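Side-chain contacts in Sel1 repeat family protein (Pseudomonas aeruginosa, PDB 6LCH), which probably protects the bacterium against PldB, a toxin of its own type VI secretion system, as an immunity protein built from Sel1 repeats: residues P18-P22 and Q23-W27; G140-I144 and Y145-K149. All coordinates share one frame; numbering follows the deposited sequence.

Contact 1: P18-P22 and Q23-W27; sequences PPLDP and QADAW
D21 reaches over the first turn of helix 22-34 and accepts the amide of A24 on its side chain: A24 N lies 2.6 Å from D21 OD2, with an N-H...O angle of 149°. This is an N-cap. With CG anti to the backbone N (chi1 175°), the carboxylate folds back over the start of the helix, where OD2 is met on its anti side, 20° out of the carboxylate plane. The fit here is close, since the methyl CB of A24 comes within 3.2 Å of the same OD2. Behind the cap the regular helical bonding starts at once, D25 N giving to D21 O at 2.9 Å and A26 N to P22 O at 3.2 Å. P22 suits the first turn, where a backbone nitrogen has no carbonyl of an earlier turn to bond, so its missing hydrogen costs nothing.

Toward solvent the contact is looser: L20, P22 and Q23 are exposed. L20 crosses D25 at an angle, and its branch CD2 comes to 3.4 Å from D25 OD1, a carbon beside a carboxylate oxygen with no polar bond between them. That carboxylate finds its polar partners elsewhere: OD1 is hydrogen-bonded to H58 NE2, and OD2 forms a salt bridge with R29. Q23, its chain extended, carries its amide away from the turn.

D21 OD2 thus serves two partners, the A24 amide and R56, with which it forms a salt bridge. R56 and the helix start together would be expected to favour the ionised carboxylate. The cap therefore also ties the helix start to the chain just beyond helix 43-55.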
ATOM      1  N   PRO A  18       2.121  14.990  11.997  1.00 19.42           N
ATOM      2  CA  PRO A  18       1.562  16.036  12.854  1.00 21.05           C
ATOM      3  C   PRO A  18       0.443  15.482  13.716  1.00 21.65           C
ATOM      4  O   PRO A  18      -0.052  14.375  13.456  1.00 23.74           O
ATOM      5  CB  PRO A  18       1.039  17.068  11.844  1.00 20.38           C
ATOM      6  CG  PRO A  18       0.697  16.256  10.645  1.00 14.14           C
ATOM      7  CD  PRO A  18       1.713  15.150  10.590  1.00 16.94           C
ATOM      8  N   PRO A  19       0.024  16.201  14.760  1.00 22.13           N
ATOM      9  CA  PRO A  19      -1.049  15.683  15.618  1.00 24.66           C
ATOM     10  C   PRO A  19      -2.358  15.541  14.854  1.00 18.89           C
ATOM     11  O   PRO A  19      -2.691  16.361  13.995  1.00 22.41           O
ATOM     12  CB  PRO A  19      -1.153  16.734  16.732  1.00 25.36           C
ATOM     13  CG  PRO A  19      -0.544  17.971  16.151  1.00 30.12           C
ATOM     14  CD  PRO A  19       0.554  17.482  15.257  1.00 22.90           C
ATOM     15  N   LEU A  20      -3.098  14.479  15.168  1.00 19.39           N
ATOM     16  CA  LEU A  20      -4.366  14.189  14.505  1.00 15.44           C
ATOM     17  C   LEU A  20      -5.479  14.939  15.226  1.00 14.68           C
ATOM     18  O   LEU A  20      -5.771  14.657  16.392  1.00 15.03           O
ATOM     19  CB  LEU A  20      -4.643  12.689  14.494  1.00 18.30           C
ATOM     20  CG  LEU A  20      -5.754  12.235  13.542  1.00 15.02           C
ATOM     21  CD1 LEU A  20      -5.199  12.026  12.141  1.00 11.41           C
ATOM     22  CD2 LEU A  20      -6.433  10.967  14.053  1.00 13.69           C
ATOM     23  N   ASP A  21      -6.099  15.887  14.537  1.00 15.36           N
ATOM     24  CA  ASP A  21      -7.154  16.682  15.155  1.00 13.99           C
ATOM     25  C   ASP A  21      -8.417  15.843  15.325  1.00 11.04           C
ATOM     26  O   ASP A  21      -8.863  15.208  14.364  1.00 13.16           O
ATOM     27  CB  ASP A  21      -7.465  17.921  14.321  1.00 12.65           C
ATOM     28  CG  ASP A  21      -8.633  18.710  14.877  1.00 14.04           C
ATOM     29  OD1 ASP A  21      -8.441  19.405  15.898  1.00 12.71           O
ATOM     30  OD2 ASP A  21      -9.744  18.623  14.307  1.00 10.29           O
ATOM     31  N   PRO A  22      -9.009  15.804  16.522  1.00 14.36           N
ATOM     32  CA  PRO A  22     -10.243  15.007  16.701  1.00 12.65           C
ATOM     33  C   PRO A  22     -11.438  15.493  15.890  1.00 11.06           C
ATOM     34  O   PRO A  22     -12.102  14.672  15.239  1.00  9.90           O
ATOM     35  CB  PRO A  22     -10.488  15.105  18.214  1.00 10.10           C
ATOM     36  CG  PRO A  22      -9.112  15.275  18.790  1.00 15.10           C
ATOM     37  CD  PRO A  22      -8.377  16.146  17.809  1.00 11.26           C
ATOM     38  N   GLN A  23     -11.754  16.795  15.922  1.00  8.55           N
ATOM     39  CA  GLN A  23     -12.868  17.309  15.121  1.00  8.07           C
ATOM     40  C   GLN A  23     -12.694  16.996  13.640  1.00  8.09           C
ATOM     41  O   GLN A  23     -13.657  16.619  12.959  1.00  6.49           O
ATOM     42  CB  GLN A  23     -13.018  18.823  15.306  1.00  8.99           C
ATOM     43  CG  GLN A  23     -14.037  19.430  14.328  1.00  8.10           C
ATOM     44  CD  GLN A  23     -14.145  20.956  14.386  1.00 12.75           C
ATOM     45  OE1 GLN A  23     -13.151  21.675  14.380  1.00  7.89           O
ATOM     46  NE2 GLN A  23     -15.381  21.450  14.496  1.00 13.19           N
ATOM     47  N   ALA A  24     -11.477  17.169  13.121  1.00  9.39           N
ATOM     48  CA  ALA A  24     -11.249  16.959  11.696  1.00  7.19           C
ATOM     49  C   ALA A  24     -11.293  15.479  11.340  1.00  7.21           C
ATOM     50  O   ALA A  24     -11.829  15.106  10.291  1.00  6.81           O
ATOM     51  CB  ALA A  24      -9.912  17.577  11.284  1.00  7.63           C
ATOM     52  N   ASP A  25     -10.746  14.621  12.205  1.00  7.15           N
ATOM     53  CA  ASP A  25     -10.732  13.191  11.918  1.00  7.86           C
ATOM     54  C   ASP A  25     -12.141  12.615  11.871  1.00  7.38           C
ATOM     55  O   ASP A  25     -12.388  11.634  11.160  1.00  6.44           O
ATOM     56  CB  ASP A  25      -9.890  12.453  12.959  1.00  8.03           C
ATOM     57  CG  ASP A  25      -9.610  11.014  12.568  1.00 10.77           C
ATOM     58  OD1 ASP A  25      -8.846  10.794  11.606  1.00  8.02           O
ATOM     59  OD2 ASP A  25     -10.146  10.105  13.230  1.00 11.82           O
ATOM     60  N   ALA A  26     -13.073  13.205  12.620  1.00  7.02           N
ATOM     61  CA  ALA A  26     -14.464  12.774  12.549  1.00  6.85           C
ATOM     62  C   ALA A  26     -15.074  13.118  11.196  1.00  5.75           C
ATOM     63  O   ALA A  26     -15.796  12.303  10.611  1.00  6.18           O
ATOM     64  CB  ALA A  26     -15.266  13.408  13.687  1.00  7.77           C
ATOM     65  N   TRP A  27     -14.798  14.321  10.686  1.00  4.00           N
ATOM     66  CA  TRP A  27     -15.230  14.660   9.333  1.00  7.41           C
ATOM     67  C   TRP A  27     -14.638  13.697   8.319  1.00  6.41           C
ATOM     68  O   TRP A  27     -15.327  13.242   7.398  1.00  5.97           O
ATOM     69  CB  TRP A  27     -14.804  16.081   8.975  1.00  8.30           C
ATOM     70  CG  TRP A  27     -15.486  17.150   9.725  1.00  8.14           C
ATOM     71  CD1 TRP A  27     -16.751  17.126  10.233  1.00  9.55           C
ATOM     72  CD2 TRP A  27     -14.943  18.429  10.046  1.00  7.27           C
ATOM     73  NE1 TRP A  27     -17.026  18.316  10.863  1.00 11.65           N
ATOM     74  CE2 TRP A  27     -15.929  19.132  10.763  1.00  8.59           C
ATOM     75  CE3 TRP A  27     -13.712  19.047   9.806  1.00  8.96           C
ATOM     76  CZ2 TRP A  27     -15.727  20.422  11.232  1.00  8.25           C
ATOM     77  CZ3 TRP A  27     -13.512  20.325  10.272  1.00  9.88           C
ATOM     78  CH2 TRP A  27     -14.514  20.999  10.980  1.00  9.62           C
TER

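Contact 2: G140-I144 and Y145-K149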
ATOM      1  N   GLY A 140      11.919   0.165  -3.926  1.00  3.73           N
ATOM      2  CA  GLY A 140      12.210  -1.256  -3.972  1.00  5.70           C
ATOM      3  C   GLY A 140      11.940  -1.862  -5.333  1.00  7.02           C
ATOM      4  O   GLY A 140      12.723  -2.674  -5.827  1.00  7.06           O
ATOM      5  N   LYS A 141      10.843  -1.453  -5.972  1.00  6.47           N
ATOM      6  CA  LYS A 141      10.506  -1.993  -7.286  1.00  8.33           C
ATOM      7  C   LYS A 141      11.512  -1.561  -8.347  1.00  8.94           C
ATOM      8  O   LYS A 141      11.848  -2.342  -9.244  1.00  9.70           O
ATOM      9  CB  LYS A 141       9.090  -1.571  -7.674  1.00  7.47           C
ATOM     10  CG  LYS A 141       8.011  -2.355  -6.941  1.00  6.77           C
ATOM     11  CD  LYS A 141       6.785  -1.503  -6.646  1.00 13.14           C
ATOM     12  CE  LYS A 141       5.954  -1.265  -7.892  1.00 15.16           C
ATOM     13  NZ  LYS A 141       4.593  -0.751  -7.554  1.00 11.06           N
ATOM     14  N   PHE A 142      11.996  -0.318  -8.271  1.00  7.87           N
ATOM     15  CA  PHE A 142      12.996   0.147  -9.229  1.00 11.01           C
ATOM     16  C   PHE A 142      14.341  -0.524  -8.985  1.00 11.31           C
ATOM     17  O   PHE A 142      15.032  -0.912  -9.936  1.00 11.90           O
ATOM     18  CB  PHE A 142      13.131   1.671  -9.149  1.00 10.16           C
ATOM     19  CG  PHE A 142      14.219   2.240 -10.024  1.00 10.58           C
ATOM     20  CD1 PHE A 142      13.975   2.525 -11.359  1.00 14.51           C
ATOM     21  CD2 PHE A 142      15.480   2.500  -9.513  1.00 13.73           C
ATOM     22  CE1 PHE A 142      14.970   3.049 -12.168  1.00 17.51           C
ATOM     23  CE2 PHE A 142      16.482   3.021 -10.319  1.00 14.45           C
ATOM     24  CZ  PHE A 142      16.226   3.298 -11.646  1.00 12.99           C
ATOM     25  N   TYR A 143      14.717  -0.687  -7.717  1.00  9.28           N
ATOM     26  CA  TYR A 143      16.040  -1.207  -7.394  1.00 12.41           C
ATOM     27  C   TYR A 143      16.139  -2.707  -7.639  1.00 12.45           C
ATOM     28  O   TYR A 143      17.182  -3.195  -8.086  1.00 14.54           O
ATOM     29  CB  TYR A 143      16.382  -0.886  -5.943  1.00 12.48           C
ATOM     30  CG  TYR A 143      16.779   0.552  -5.729  1.00 10.26           C
ATOM     31  CD1 TYR A 143      17.586   1.210  -6.647  1.00 14.48           C
ATOM     32  CD2 TYR A 143      16.351   1.248  -4.611  1.00 10.23           C
ATOM     33  CE1 TYR A 143      17.956   2.523  -6.455  1.00 17.02           C
ATOM     34  CE2 TYR A 143      16.712   2.563  -4.414  1.00 10.23           C
ATOM     35  CZ  TYR A 143      17.515   3.194  -5.338  1.00 12.00           C
ATOM     36  OH  TYR A 143      17.882   4.504  -5.145  1.00 11.69           O
ATOM     37  N   ILE A 144      15.081  -3.456  -7.332  1.00  9.32           N
ATOM     38  CA  ILE A 144      15.150  -4.908  -7.468  1.00 12.41           C
ATOM     39  C   ILE A 144      15.236  -5.303  -8.937  1.00 10.25           C
ATOM     40  O   ILE A 144      16.099  -6.095  -9.332  1.00 14.24           O
ATOM     41  CB  ILE A 144      13.948  -5.574  -6.776  1.00  9.63           C
ATOM     42  CG1 ILE A 144      14.013  -5.368  -5.265  1.00  6.83           C
ATOM     43  CG2 ILE A 144      13.898  -7.068  -7.094  1.00 10.80           C
ATOM     44  CD1 ILE A 144      12.683  -5.617  -4.576  1.00  7.54           C
ATOM     45  N   TYR A 145      14.364  -4.740  -9.771  1.00 10.59           N
ATOM     46  CA  TYR A 145      14.192  -5.220 -11.137  1.00 11.76           C
ATOM     47  C   TYR A 145      14.817  -4.305 -12.186  1.00 12.90           C
ATOM     48  O   TYR A 145      15.602  -4.771 -13.017  1.00 15.77           O
ATOM     49  CB  TYR A 145      12.702  -5.421 -11.426  1.00 10.12           C
ATOM     50  CG  TYR A 145      12.017  -6.373 -10.465  1.00  8.70           C
ATOM     51  CD1 TYR A 145      12.071  -7.748 -10.663  1.00  7.20           C
ATOM     52  CD2 TYR A 145      11.311  -5.897  -9.366  1.00  6.90           C
ATOM     53  CE1 TYR A 145      11.443  -8.624  -9.793  1.00  7.54           C
ATOM     54  CE2 TYR A 145      10.677  -6.767  -8.491  1.00  6.37           C
ATOM     55  CZ  TYR A 145      10.745  -8.130  -8.712  1.00  7.87           C
ATOM     56  OH  TYR A 145      10.125  -9.006  -7.848  1.00  4.75           O
ATOM     57  N   VAL A 146      14.485  -3.014 -12.177  1.00 12.67           N
ATOM     58  CA  VAL A 146      14.998  -2.096 -13.190  1.00 14.17           C
ATOM     59  C   VAL A 146      16.494  -1.926 -12.995  1.00 14.41           C
ATOM     60  O   VAL A 146      17.300  -2.391 -13.809  1.00 12.79           O
ATOM     61  CB  VAL A 146      14.289  -0.731 -13.141  1.00 12.38           C
ATOM     62  CG1 VAL A 146      14.858   0.189 -14.214  1.00 13.26           C
ATOM     63  CG2 VAL A 146      12.797  -0.906 -13.316  1.00 10.68           C
ATOM     64  N   ALA A 147      16.875  -1.236 -11.925  1.00 16.40           N
ATOM     65  CA  ALA A 147      18.268  -1.207 -11.531  1.00 16.69           C
ATOM     66  C   ALA A 147      18.694  -2.596 -11.071  1.00 18.37           C
ATOM     67  O   ALA A 147      17.871  -3.437 -10.705  1.00 17.99           O
ATOM     68  CB  ALA A 147      18.492  -0.185 -10.417  1.00 16.41           C
ATOM     69  N   LYS A 148      19.998  -2.840 -11.104  1.00 20.35           N
ATOM     70  CA  LYS A 148      20.529  -4.092 -10.570  1.00 23.58           C
ATOM     71  C   LYS A 148      20.939  -3.950  -9.114  1.00 21.33           C
ATOM     72  O   LYS A 148      21.923  -4.548  -8.672  1.00 23.98           O
ATOM     73  CB  LYS A 148      21.691  -4.578 -11.427  1.00 23.59           C
ATOM     74  CG  LYS A 148      21.285  -4.957 -12.850  1.00 27.87           C
ATOM     75  CD  LYS A 148      19.875  -5.537 -12.897  1.00 23.06           C
ATOM     76  CE  LYS A 148      19.545  -6.089 -14.277  1.00 33.00           C
ATOM     77  NZ  LYS A 148      19.913  -5.138 -15.364  1.00 31.53           N
ATOM     78  N   LYS A 149      20.187  -3.160  -8.349  1.00 20.60           N
ATOM     79  CA  LYS A 149      20.431  -2.985  -6.924  1.00 18.86           C
ATOM     80  C   LYS A 149      19.400  -3.757  -6.109  1.00 17.23           C
ATOM     81  O   LYS A 149      18.631  -3.164  -5.345  1.00 14.32           O
ATOM     82  CB  LYS A 149      20.402  -1.501  -6.563  1.00 14.86           C
ATOM     83  CG  LYS A 149      21.347  -0.652  -7.388  1.00 16.12           C
ATOM     84  CD  LYS A 149      21.980   0.413  -6.518  1.00 20.49           C
ATOM     85  CE  LYS A 149      22.719  -0.220  -5.350  1.00 22.22           C
ATOM     86  NZ  LYS A 149      22.833   0.713  -4.199  1.00 19.00           N
TER
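K141 meets Y145 one turn on, its carbonyl O lying in the plane of the tyrosine ring at the edge, 3.6 Å from Y145 CD2. Next comes F142, whose ring is brought over the following turn by a CG anti to the backbone N (chi1 175°). There CE1 touches V146 CG1 at 3.5 Å, while on the other flank CE2 packs against A147 CB at 3.8 Å. Its carbonyl takes the amide of A147, five residues on: A147 N to F142 O is 2.7 Å, with the donor nearly in line with the C=O bond. Such an i+5 bond marks a wider, pi-type turn where the helix runs out.

Y143 lies alongside K149 and points the same way, its CD1 3.9 Å from K149 CB; A147 CB sits at the ring's edge. The ammonium of K149 is a long way above that ring, at most a weak cation-pi attraction. I144 then sets a methyl squarely over the ring of its neighbour: CG2 is 3.5 Å from the Y145 ring centroid and 12° off the normal, a CH-pi contact.

The stretch closes helix 133-146 and turns toward helix 150-162, for which K149 is the N-cap residue, within a Sel1 repeat. Y143 packs on L152 and Y156 and I144 on L154 and T157 of that helix, while I144 and Y145 also touch Y175 of helix 166-178.

How the contacts relate
Both contacts lie at the surface, on opposite sides of the chain's centre, with about 23 Å between their nearest atoms; they share no helix. One contact lies at the start of its helix, the other at the end of a different helix. Contact 1 opens helix 22-34, and its chemistry is polar: carboxylates and a capped amide, with arginines outside the two segments pairing with the acids. Contact 2 ends helix 133-146 with a widened turn, and aromatic and aliphatic groups do most of the touching. Residues 18-27 meet helix 43-55, the loop after it, and V96, with A24 buried, whereas 140-149 packs on helices 150-162 and 166-178 and buries none of its touching residues fully.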